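Local structure of mundticin KS immunity protein (Enterococcus mundtii, 2ZRR) at residues T42-D47 against S102-E107; D46-E49 against G53-S56; G62-K67 against P76-R81. The protein contributes to the self-protection of bacteriocin-producing Enterococcus mundtii, probably by conferring immunity to its own peptide, mundticin KS. One frame throughout, in Å; residues are numbered along the deposited sequence.

Interaction 1 of 3, residues T42-D47 against S102-E107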
loop_
_atom_site.group_PDB
_atom_site.type_symbol
_atom_site.label_atom_id
_atom_site.label_comp_id
_atom_site.label_asym_id
_atom_site.label_seq_id
_atom_site.Cartn_x
_atom_site.Cartn_y
_atom_site.Cartn_z
ATOM N N THR A 42 -4.264 1.298 -5.864
ATOM C CA THR A 42 -4.865 2.355 -6.668
ATOM C C THR A 42 -6.075 2.925 -5.922
ATOM O O THR A 42 -6.199 4.129 -5.741
ATOM C CB THR A 42 -5.303 1.805 -8.039
ATOM O OG1 THR A 42 -4.158 1.283 -8.730
ATOM C CG2 THR A 42 -5.941 2.890 -8.876
ATOM N N GLU A 43 -6.953 2.033 -5.476
ATOM C CA GLU A 43 -8.152 2.418 -4.737
ATOM C C GLU A 43 -7.793 3.225 -3.500
ATOM O O GLU A 43 -8.373 4.279 -3.241
ATOM C CB GLU A 43 -8.924 1.166 -4.309
ATOM C CG GLU A 43 -9.524 0.407 -5.466
ATOM C CD GLU A 43 -10.109 -0.927 -5.038
ATOM O OE1 GLU A 43 -9.702 -1.449 -3.972
ATOM O OE2 GLU A 43 -10.977 -1.447 -5.774
ATOM N N LEU A 44 -6.836 2.711 -2.734
ATOM C CA LEU A 44 -6.386 3.364 -1.517
ATOM C C LEU A 44 -5.854 4.770 -1.758
ATOM O O LEU A 44 -6.182 5.700 -1.023
ATOM C CB LEU A 44 -5.301 2.522 -0.858
ATOM C CG LEU A 44 -5.764 1.726 0.351
ATOM C CD1 LEU A 44 -4.855 0.528 0.548
ATOM C CD2 LEU A 44 -5.756 2.629 1.570
ATOM N N LEU A 45 -5.021 4.917 -2.785
ATOM C CA LEU A 45 -4.438 6.214 -3.118
ATOM C C LEU A 45 -5.521 7.193 -3.526
ATOM O O LEU A 45 -5.510 8.362 -3.134
ATOM C CB LEU A 45 -3.432 6.061 -4.253
ATOM C CG LEU A 45 -2.039 5.714 -3.757
ATOM C CD1 LEU A 45 -1.152 5.373 -4.940
ATOM C CD2 LEU A 45 -1.484 6.884 -2.965
ATOM N N ASP A 46 -6.460 6.704 -4.326
ATOM C CA ASP A 46 -7.572 7.517 -4.790
ATOM C C ASP A 46 -8.408 8.010 -3.599
ATOM O O ASP A 46 -8.999 9.091 -3.633
ATOM C CB ASP A 46 -8.449 6.682 -5.723
ATOM C CG ASP A 46 -8.973 7.478 -6.901
ATOM O OD1 ASP A 46 -8.654 7.105 -8.049
ATOM O OD2 ASP A 46 -9.704 8.473 -6.686
ATOM N N ASP A 47 -8.434 7.212 -2.538
ATOM C CA ASP A 47 -9.217 7.534 -1.355
ATOM C C ASP A 47 -8.510 8.383 -0.313
ATOM O O ASP A 47 -9.134 9.207 0.346
ATOM C CB ASP A 47 -9.699 6.240 -0.697
ATOM C CG ASP A 47 -10.950 6.443 0.131
ATOM O OD1 ASP A 47 -10.839 6.506 1.373
ATOM O OD2 ASP A 47 -12.043 6.542 -0.465
ATOM N N SER A 102 -7.965 1.081 6.781
ATOM C CA SER A 102 -7.095 0.114 7.451
ATOM C C SER A 102 -7.444 -1.301 6.992
ATOM O O SER A 102 -6.573 -2.170 6.910
ATOM C CB SER A 102 -7.257 0.204 8.963
ATOM O OG SER A 102 -8.393 0.974 9.280
ATOM N N LYS A 103 -8.720 -1.527 6.693
ATOM C CA LYS A 103 -9.167 -2.833 6.233
ATOM C C LYS A 103 -8.652 -3.065 4.831
ATOM O O LYS A 103 -8.339 -4.194 4.458
ATOM C CB LYS A 103 -10.695 -2.920 6.249
ATOM C CG LYS A 103 -11.279 -3.268 7.618
ATOM C CD LYS A 103 -12.604 -4.005 7.488
ATOM C CE LYS A 103 -13.786 -3.063 7.676
ATOM N NZ LYS A 103 -14.596 -2.929 6.429
ATOM N N LYS A 104 -8.565 -1.990 4.051
ATOM C CA LYS A 104 -8.056 -2.085 2.684
ATOM C C LYS A 104 -6.569 -2.424 2.765
ATOM O O LYS A 104 -6.062 -3.223 1.980
ATOM C CB LYS A 104 -8.242 -0.755 1.952
ATOM C CG LYS A 104 -9.277 -0.787 0.850
ATOM C CD LYS A 104 -9.024 -1.913 -0.131
ATOM C CE LYS A 104 -10.093 -1.947 -1.212
ATOM N NZ LYS A 104 -11.007 -3.117 -1.091
ATOM N N LEU A 105 -5.885 -1.814 3.728
ATOM C CA LEU A 105 -4.462 -2.056 3.938
ATOM C C LEU A 105 -4.221 -3.504 4.380
ATOM O O LEU A 105 -3.389 -4.210 3.801
ATOM C CB LEU A 105 -3.915 -1.096 4.999
ATOM C CG LEU A 105 -3.192 0.170 4.515
ATOM C CD1 LEU A 105 -2.432 0.804 5.683
ATOM C CD2 LEU A 105 -2.237 -0.173 3.373
ATOM N N LYS A 106 -4.951 -3.935 5.411
ATOM C CA LYS A 106 -4.836 -5.295 5.946
ATOM C C LYS A 106 -5.133 -6.310 4.850
ATOM O O LYS A 106 -4.510 -7.373 4.774
ATOM C CB LYS A 106 -5.812 -5.488 7.116
ATOM C CG LYS A 106 -5.472 -4.662 8.354
ATOM C CD LYS A 106 -6.303 -5.064 9.567
ATOM C CE LYS A 106 -7.440 -4.071 9.810
ATOM N NZ LYS A 106 -7.620 -3.728 11.252
ATOM N N GLU A 107 -6.097 -5.966 4.003
ATOM C CA GLU A 107 -6.494 -6.813 2.891
ATOM C C GLU A 107 -5.330 -6.872 1.889
ATOM O O GLU A 107 -5.163 -7.847 1.149
ATOM C CB GLU A 107 -7.755 -6.224 2.258
ATOM C CG GLU A 107 -8.076 -6.685 0.855
ATOM C CD GLU A 107 -9.271 -5.940 0.277
ATOM O OE1 GLU A 107 -9.656 -6.207 -0.887
ATOM O OE2 GLU A 107 -9.825 -5.080 1.000
#

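Interaction 2 of 3, residues D46-E49 against G53-S56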
loop_
_atom_site.group_PDB
_atom_site.type_symbol
_atom_site.label_atom_id
_atom_site.label_comp_id
_atom_site.label_asym_id
_atom_site.label_seq_id
_atom_site.Cartn_x
_atom_site.Cartn_y
_atom_site.Cartn_z
ATOM N N ASP A 46 -6.460 6.704 -4.326
ATOM C CA ASP A 46 -7.572 7.517 -4.790
ATOM C C ASP A 46 -8.408 8.010 -3.599
ATOM O O ASP A 46 -8.999 9.091 -3.633
ATOM C CB ASP A 46 -8.449 6.682 -5.723
ATOM C CG ASP A 46 -8.973 7.478 -6.901
ATOM O OD1 ASP A 46 -8.654 7.105 -8.049
ATOM O OD2 ASP A 46 -9.704 8.473 -6.686
ATOM N N ASP A 47 -8.434 7.212 -2.538
ATOM C CA ASP A 47 -9.217 7.534 -1.355
ATOM C C ASP A 47 -8.510 8.383 -0.313
ATOM O O ASP A 47 -9.134 9.207 0.346
ATOM C CB ASP A 47 -9.699 6.240 -0.697
ATOM C CG ASP A 47 -10.950 6.443 0.131
ATOM O OD1 ASP A 47 -10.839 6.506 1.373
ATOM O OD2 ASP A 47 -12.043 6.542 -0.465
ATOM N N LEU A 48 -7.210 8.179 -0.161
ATOM C CA LEU A 48 -6.426 8.905 0.829
ATOM C C LEU A 48 -6.422 10.428 0.752
ATOM O O LEU A 48 -6.310 11.088 1.787
ATOM C CB LEU A 48 -4.984 8.403 0.806
ATOM C CG LEU A 48 -4.757 7.125 1.611
ATOM C CD1 LEU A 48 -3.372 6.592 1.336
ATOM C CD2 LEU A 48 -4.939 7.423 3.092
ATOM N N GLU A 49 -6.532 10.996 -0.444
ATOM C CA GLU A 49 -6.519 12.456 -0.580
ATOM C C GLU A 49 -5.120 13.039 -0.340
ATOM O O GLU A 49 -4.453 12.724 0.657
ATOM C CB GLU A 49 -7.509 13.113 0.402
ATOM C CG GLU A 49 -6.839 13.886 1.565
ATOM C CD GLU A 49 -7.809 14.735 2.386
ATOM O OE1 GLU A 49 -7.679 14.757 3.635
ATOM O OE2 GLU A 49 -8.693 15.385 1.780
ATOM N N GLY A 53 -0.905 15.542 5.858
ATOM C CA GLY A 53 -1.028 14.495 6.855
ATOM C C GLY A 53 -0.606 13.109 6.412
ATOM O O GLY A 53 0.164 12.451 7.112
ATOM N N ASN A 54 -1.101 12.656 5.261
ATOM C CA ASN A 54 -0.758 11.327 4.766
ATOM C C ASN A 54 0.157 11.273 3.548
ATOM O O ASN A 54 0.074 10.330 2.766
ATOM C CB ASN A 54 -2.028 10.523 4.451
ATOM C CG ASN A 54 -3.216 11.397 4.115
ATOM O OD1 ASN A 54 -4.126 11.553 4.930
ATOM N ND2 ASN A 54 -3.226 11.959 2.910
ATOM N N GLU A 55 1.037 12.255 3.379
ATOM C CA GLU A 55 1.929 12.244 2.220
ATOM C C GLU A 55 2.905 11.068 2.271
ATOM O O GLU A 55 3.169 10.418 1.259
ATOM C CB GLU A 55 2.700 13.570 2.116
ATOM C CG GLU A 55 2.391 14.382 0.847
ATOM C CD GLU A 55 1.812 13.532 -0.283
ATOM O OE1 GLU A 55 0.627 13.732 -0.635
ATOM O OE2 GLU A 55 2.540 12.663 -0.821
ATOM N N SER A 56 3.431 10.784 3.455
ATOM C CA SER A 56 4.373 9.684 3.613
ATOM C C SER A 56 3.749 8.348 3.221
ATOM O O SER A 56 4.392 7.524 2.578
ATOM C CB SER A 56 4.871 9.621 5.057
ATOM O OG SER A 56 4.923 10.919 5.634
#

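Interaction 3 of 3, residues G62-K67 against P76-R81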
loop_
_atom_site.group_PDB
_atom_site.type_symbol
_atom_site.label_atom_id
_atom_site.label_comp_id
_atom_site.label_asym_id
_atom_site.label_seq_id
_atom_site.Cartn_x
_atom_site.Cartn_y
_atom_site.Cartn_z
ATOM N N GLY A 62 2.420 4.757 -3.346
ATOM C CA GLY A 62 2.729 5.110 -4.721
ATOM C C GLY A 62 3.997 4.430 -5.183
ATOM O O GLY A 62 4.081 3.934 -6.305
ATOM N N SER A 63 4.984 4.389 -4.299
ATOM C CA SER A 63 6.252 3.755 -4.622
ATOM C C SER A 63 6.096 2.256 -4.902
ATOM O O SER A 63 6.656 1.736 -5.872
ATOM C CB SER A 63 7.250 3.963 -3.483
ATOM O OG SER A 63 8.298 3.006 -3.557
ATOM N N TYR A 64 5.334 1.554 -4.065
ATOM C CA TYR A 64 5.167 0.125 -4.279
ATOM C C TYR A 64 4.279 -0.225 -5.455
ATOM O O TYR A 64 4.415 -1.307 -6.038
ATOM C CB TYR A 64 4.693 -0.545 -2.997
ATOM C CG TYR A 64 5.873 -0.865 -2.131
ATOM C CD1 TYR A 64 6.386 0.085 -1.250
ATOM C CD2 TYR A 64 6.548 -2.079 -2.264
ATOM C CE1 TYR A 64 7.547 -0.163 -0.523
ATOM C CE2 TYR A 64 7.710 -2.340 -1.548
ATOM C CZ TYR A 64 8.210 -1.377 -0.677
ATOM O OH TYR A 64 9.373 -1.625 0.032
ATOM N N LEU A 65 3.389 0.690 -5.829
ATOM C CA LEU A 65 2.537 0.440 -6.978
ATOM C C LEU A 65 3.444 0.346 -8.210
ATOM O O LEU A 65 3.286 -0.554 -9.041
ATOM C CB LEU A 65 1.511 1.562 -7.146
ATOM C CG LEU A 65 0.682 1.513 -8.435
ATOM C CD1 LEU A 65 -0.116 0.221 -8.513
ATOM C CD2 LEU A 65 -0.243 2.715 -8.473
ATOM N N LYS A 66 4.410 1.254 -8.332
ATOM C CA LYS A 66 5.304 1.186 -9.486
ATOM C C LYS A 66 6.231 -0.030 -9.394
ATOM O O LYS A 66 6.533 -0.663 -10.405
ATOM C CB LYS A 66 6.125 2.474 -9.634
ATOM C CG LYS A 66 6.665 3.026 -8.355
ATOM C CD LYS A 66 7.825 3.962 -8.637
ATOM C CE LYS A 66 9.091 3.503 -7.920
ATOM N NZ LYS A 66 8.980 2.092 -7.436
ATOM N N LYS A 67 6.677 -0.364 -8.187
ATOM C CA LYS A 67 7.539 -1.538 -8.012
ATOM C C LYS A 67 6.801 -2.786 -8.466
ATOM O O LYS A 67 7.401 -3.676 -9.066
ATOM C CB LYS A 67 7.942 -1.717 -6.549
ATOM C CG LYS A 67 9.046 -0.795 -6.078
ATOM C CD LYS A 67 9.471 -1.143 -4.663
ATOM C CE LYS A 67 10.521 -0.172 -4.144
ATOM N NZ LYS A 67 9.909 0.998 -3.458
ATOM N N PRO A 76 5.029 -11.607 -3.046
ATOM C CA PRO A 76 5.346 -11.725 -1.608
ATOM C C PRO A 76 6.604 -10.956 -1.157
ATOM O O PRO A 76 6.628 -10.385 -0.067
ATOM C CB PRO A 76 5.481 -13.232 -1.376
ATOM C CG PRO A 76 4.819 -13.885 -2.573
ATOM C CD PRO A 76 4.950 -12.918 -3.717
ATOM N N LEU A 77 7.639 -10.935 -1.995
ATOM C CA LEU A 77 8.873 -10.223 -1.654
ATOM C C LEU A 77 8.662 -8.714 -1.561
ATOM O O LEU A 77 9.082 -8.077 -0.587
ATOM C CB LEU A 77 9.960 -10.507 -2.694
ATOM C CG LEU A 77 11.146 -9.536 -2.668
ATOM C CD1 LEU A 77 11.746 -9.487 -1.272
ATOM C CD2 LEU A 77 12.182 -9.979 -3.679
ATOM N N VAL A 78 8.011 -8.152 -2.583
ATOM C CA VAL A 78 7.731 -6.715 -2.653
ATOM C C VAL A 78 6.823 -6.250 -1.528
ATOM O O VAL A 78 7.084 -5.231 -0.897
ATOM C CB VAL A 78 7.059 -6.338 -4.000
ATOM C CG1 VAL A 78 6.319 -5.017 -3.865
ATOM C CG2 VAL A 78 8.101 -6.222 -5.090
ATOM N N LEU A 79 5.756 -7.004 -1.285
ATOM C CA LEU A 79 4.792 -6.674 -0.241
ATOM C C LEU A 79 5.321 -6.855 1.171
ATOM O O LEU A 79 4.913 -6.141 2.084
ATOM C CB LEU A 79 3.533 -7.509 -0.417
ATOM C CG LEU A 79 2.683 -7.068 -1.599
ATOM C CD1 LEU A 79 1.582 -8.076 -1.845
ATOM C CD2 LEU A 79 2.123 -5.690 -1.313
ATOM N N SER A 80 6.206 -7.824 1.364
ATOM C CA SER A 80 6.783 -8.046 2.685
ATOM C C SER A 80 7.641 -6.828 3.045
ATOM O O SER A 80 7.672 -6.386 4.199
ATOM C CB SER A 80 7.641 -9.314 2.676
ATOM O OG SER A 80 6.884 -10.436 2.252
ATOM N N ARG A 81 8.326 -6.290 2.038
ATOM C CA ARG A 81 9.182 -5.117 2.207
ATOM C C ARG A 81 8.322 -3.865 2.401
ATOM O O ARG A 81 8.685 -2.945 3.139
ATOM C CB ARG A 81 10.094 -4.961 0.979
ATOM C CG ARG A 81 11.232 -5.986 0.944
ATOM C CD ARG A 81 11.956 -6.063 -0.401
ATOM N NE ARG A 81 13.215 -6.803 -0.273
ATOM C CZ ARG A 81 14.042 -7.095 -1.276
ATOM N NH1 ARG A 81 13.766 -6.716 -2.516
ATOM N NH2 ARG A 81 15.155 -7.775 -1.034
#

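Interaction 1 of 3, residues T42-D47 against S102-E107
Leu-44 and Lys-104 mark where two helices draw together in opposite chain directions: their CA atoms lie 7.1 Å apart, while the axes of these short segments approach to 10.4 Å, with 157° between their directions. Two layers of side chains fill this interval. On the inner side Leu-44 reaches across so that its CD1 stands 3.9 Å from CD2 of Leu-105, the two leucines meeting nearly at right angles. CG of Leu-44 also lies 3.9 Å from CB of Lys-104, and these two side chains run past one another in opposite directions, so the first carbon of the lysine extends the apolar layer. Leu-105 continues inward onto Ile-86 and Ile-90 of helix 75-90. The outer layer is charged. Bends at chi2 (-53°) and again at chi4 turn the lysine chain back toward Glu-107, one turn further on in the same helix, with Lys-104 NZ 3.1 Å from Glu-107 OE2. The approach is from the syn side of that carboxylate, 27° out of its plane. Glu-43, arriving roughly perpendicular to the lysine, adds a longer salt bridge of 3.6 Å from OE1 to Lys-104 NZ, although the position of that oxygen is doubtful. The lysine charge thus lies between two carboxylates, clearly paired with Glu-107 and less surely with Glu-43, and probably eases their repulsion beside the hydrophobic seam.

Interaction 2 of 3, residues D46-E49 against G53-S56
The shortest polar link runs from the side-chain amide of Asn-54 to the backbone of Glu-49, with ND2 2.7 Å from the carbonyl O. Despite this small separation the hydrogen bond is weak, because the N-H···O angle is only 119° and the hydrogen points well off the line to its acceptor. O of Leu-48 is also near, 3.4 Å from Asn-54 ND2. The CG atom of the asparagine is 3.9 Å from each of these oxygens, O of Leu-48 and O of Glu-49, so the amide lies beside both carbonyls where the chain leaves helix 33-48. Glu-49 is the first residue to abandon helical torsions, and its positive phi (72°) redirects the backbone toward the connection that follows. On the other side of this connection Asn-54 occupies the N-cap position of helix 55-70, yet its side chain makes no capping bond there and is turned instead toward the preceding helix. The carboxylate of Asp-51 takes up the backbone N-H groups of Gly-53 and Asn-54, bracing the turn just before the new helix begins. The side chains themselves meet only loosely: CD2 of Leu-48 comes within 4.5 Å of Asn-54 CG, and the methylene CG of Glu-49 lies 4.3 Å from Asn-54 ND2. Leu-48, which is buried, also packs on Arg-58 and Leu-61 of helix 55-70 and on Leu-97 of a loop, whereas Asn-54 also touches Val-95. The amide nitrogen of Asn-54 therefore sits beside the carbonyl oxygens of Leu-48 and Glu-49, where the helix ends and partial negative charge gathers; this probably favours the closure of the turn electrostatically, even though the one assigned bond is poorly directed.

Interaction 3 of 3, residues G62-K67 against P76-R81
Tyr-64 lays the edge of its ring against Val-78, and the pairing of this flat group with a branched one makes the apolar part of the contact. Methyl CG1 of Val-78 sits in the plane of the ring, 3.4 Å from CD2 of Tyr-64, a tight edge-on packing in which the two side chains pass each other in opposite directions. With CG1 trans to the backbone nitrogen (chi1 159°), it is this methyl, rather than CG2, that reaches the ring edge. Further along the same rim, CE2 of Tyr-64 approaches the carbonyl O of Val-78 to 3.0 Å, at a slant to the ring. The phenol oxygen comes to the backbone of Arg-81, with Tyr-64 OH 3.4 Å from Arg-81 C, and lies beside its CB; it is hydrogen-bonded beyond this segment, to the carboxylate of Glu-85. Over one face, toward the rim, lies CD of Lys-67 from the same helix, 3.7 Å above the ring plane of Tyr-64. The end of that lysine is held back by a bond of 2.6 Å from NZ of Lys-67 to OG of Ser-63. Arg-81 takes part through its backbone carbonyl and CB; its extended chain carries the guanidinium away from the tyrosine, and Leu-77 CD1 lies over one face of that group, displaced toward its rim. A buried aromatic edge wedged against the adjoining helix, with its hydroxyl tied to a carboxylate, here joins successive helices 55-70 and 75-90 as a helical hairpin of the antiparallel four-helix bundle.

In the fold
Together the three contacts sample the helix pairings of one bundle. Interaction 1 joins the first and last helices, 33-48 and 99-109, closing a loop of chain within which interaction 3 is nested; interaction 2 spans the turn from helix 33-48 into helix 55-70. Interaction 3 is buried and dominated by an aromatic ring, whereas interaction 1 grades from leucines inside to charges at the surface, and interaction 2, whose centre lies about 11 Å from that of the chain, relies on a side-chain amide and backbone carbonyls. Interactions 1 and 3 lie on opposite sides of the chain's centre yet touch, CD1 of Leu-45 packing 3.9 Å from CA of Gly-62.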